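Local coordinates for protein M32 carboxypeptidase (PDB 7A03) that probably cleaves single amino acids from the C-terminal ends of peptides, as a metal-dependent carboxypeptidase of the M32 (Taq) family, at residues 406-411 against 417-422. Sequence-based numbering, arbitrary orientation.
Sequences LQDIHW and GYFPTY
The rim of Phe419 lies over one face of the His410 imidazole at the heart of an aromatic cluster, completed by Trp411, Tyr418 and Tyr422, where the loop after helix 382-394 meets 417-422, which leads into helix 420-439 in this mostly helical M32 carboxypeptidase. The tight part is the Phe419 ring: its CE1 lies over the centre of the imidazole, 3.5 Å above the plane, and CZ comes 3.4 Å from CG of His410, the two rings inclined by 32°. The neighbouring CE2 corner makes an offset edge-to-face pair with the Trp411 five-membered ring, 3.9 Å from NE1, whose hydrogen bond goes to Glu369 of helix 358-374. Asp408 comes obliquely against CZ and CE1, its OD2 across the Phe419 plane from the imidazole and salt-bridged to Arg350 and Arg365. Around His410, Tyr418 and Tyr422, all partly exposed, the contact is less buried, and a glycerol, probably from the crystallisation liquor, lies about 4 Å from the His410 side chain. There CD2 meets Tyr418 CD1 at 3.7 Å in an offset edge-to-face pair, planes 69° apart. Replacing His410 by alanine is likely to uncover part of the Phe419 ring and leave the Tyr422 hydroxyl without this partner. With CG anti to the carbonyl carbon (chi1 -61°), His410 brings NE2 to Tyr422 OH, in the imidazole plane, for a nearly straight hydrogen bond of 2.9 Å.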
# COMPACT_ATOMS: atom_id res chain seq x y z
N LEU A 406 11.47 16.53 2.16
CA LEU A 406 10.64 16.82 1.01
C LEU A 406 10.50 15.64 0.04
O LEU A 406 10.02 15.83 -1.08
CB LEU A 406 11.18 18.05 0.26
CG LEU A 406 11.16 19.40 0.98
CD1 LEU A 406 11.81 20.45 0.10
CD2 LEU A 406 9.73 19.81 1.33
N GLN A 407 10.91 14.43 0.44
CA GLN A 407 10.93 13.33 -0.53
C GLN A 407 9.53 12.80 -0.85
O GLN A 407 9.28 12.38 -1.98
CB GLN A 407 11.85 12.20 -0.06
CG GLN A 407 11.47 11.55 1.27
CD GLN A 407 12.46 10.46 1.67
OE1 GLN A 407 12.24 9.29 1.40
NE2 GLN A 407 13.57 10.86 2.30
N ASP A 408 8.63 12.77 0.13
CA ASP A 408 7.36 12.08 -0.01
C ASP A 408 6.22 13.09 -0.14
O ASP A 408 6.20 14.11 0.56
CB ASP A 408 7.11 11.14 1.17
CG ASP A 408 7.84 9.83 1.02
OD1 ASP A 408 8.04 9.40 -0.14
OD2 ASP A 408 8.21 9.22 2.04
N ILE A 409 5.28 12.79 -1.05
CA ILE A 409 4.20 13.71 -1.40
C ILE A 409 3.05 13.69 -0.41
O ILE A 409 2.20 14.59 -0.45
CB ILE A 409 3.70 13.35 -2.81
CG1 ILE A 409 2.94 14.53 -3.44
CG2 ILE A 409 2.84 12.09 -2.78
CD1 ILE A 409 2.65 14.33 -4.94
N HIS A 410 3.02 12.71 0.51
CA HIS A 410 1.80 12.41 1.26
C HIS A 410 1.27 13.64 1.99
O HIS A 410 0.08 13.95 1.93
CB HIS A 410 2.04 11.23 2.21
CG HIS A 410 2.41 9.96 1.50
ND1 HIS A 410 3.50 9.86 0.66
CD2 HIS A 410 1.83 8.74 1.50
CE1 HIS A 410 3.58 8.63 0.18
NE2 HIS A 410 2.57 7.93 0.68
N TRP A 411 2.16 14.37 2.67
CA TRP A 411 1.72 15.48 3.50
C TRP A 411 1.11 16.59 2.66
O TRP A 411 0.12 17.21 3.08
CB TRP A 411 2.89 16.01 4.34
CG TRP A 411 3.34 15.03 5.39
CD1 TRP A 411 2.65 13.95 5.86
CD2 TRP A 411 4.57 15.06 6.11
NE1 TRP A 411 3.38 13.29 6.82
CE2 TRP A 411 4.56 13.96 7.00
CE3 TRP A 411 5.68 15.90 6.09
CZ2 TRP A 411 5.62 13.69 7.86
CZ3 TRP A 411 6.73 15.63 6.95
CH2 TRP A 411 6.70 14.54 7.82
N GLY A 417 -1.64 9.92 8.74
CA GLY A 417 -2.10 8.63 9.20
C GLY A 417 -1.98 7.54 8.16
O GLY A 417 -2.42 6.41 8.43
N TYR A 418 -1.39 7.82 7.00
CA TYR A 418 -1.29 6.90 5.87
C TYR A 418 -0.05 6.01 5.99
O TYR A 418 -0.13 4.80 5.80
CB TYR A 418 -1.23 7.71 4.57
CG TYR A 418 -1.41 6.93 3.28
CD1 TYR A 418 -0.43 6.07 2.81
CD2 TYR A 418 -2.56 7.08 2.52
CE1 TYR A 418 -0.60 5.36 1.63
CE2 TYR A 418 -2.74 6.39 1.34
CZ TYR A 418 -1.76 5.53 0.90
OH TYR A 418 -1.96 4.84 -0.27
N PHE A 419 1.09 6.62 6.30
CA PHE A 419 2.34 5.88 6.26
C PHE A 419 2.34 4.56 7.04
O PHE A 419 2.90 3.57 6.53
CB PHE A 419 3.50 6.78 6.71
CG PHE A 419 3.99 7.74 5.66
CD1 PHE A 419 4.54 7.28 4.48
CD2 PHE A 419 3.94 9.11 5.88
CE1 PHE A 419 5.00 8.18 3.50
CE2 PHE A 419 4.41 10.01 4.93
CZ PHE A 419 4.94 9.54 3.73
N PRO A 420 1.76 4.47 8.25
CA PRO A 420 1.85 3.20 8.99
C PRO A 420 1.32 2.01 8.21
O PRO A 420 1.81 0.89 8.41
CB PRO A 420 1.05 3.46 10.27
CG PRO A 420 1.11 4.93 10.46
CD PRO A 420 1.10 5.51 9.07
N THR A 421 0.34 2.22 7.30
CA THR A 421 -0.24 1.10 6.58
C THR A 421 0.81 0.33 5.78
O THR A 421 0.69 -0.89 5.64
CB THR A 421 -1.41 1.54 5.69
OG1 THR A 421 -0.95 2.43 4.67
CG2 THR A 421 -2.47 2.23 6.53
N TYR A 422 1.85 1.01 5.27
CA TYR A 422 2.87 0.28 4.53
C TYR A 422 3.50 -0.80 5.41
O TYR A 422 3.59 -1.98 5.02
CB TYR A 422 3.96 1.22 4.00
CG TYR A 422 3.53 2.23 2.97
CD1 TYR A 422 3.38 1.88 1.63
CD2 TYR A 422 3.31 3.55 3.33
CE1 TYR A 422 3.01 2.81 0.69
CE2 TYR A 422 2.93 4.49 2.40
CZ TYR A 422 2.78 4.12 1.08
OH TYR A 422 2.41 5.07 0.15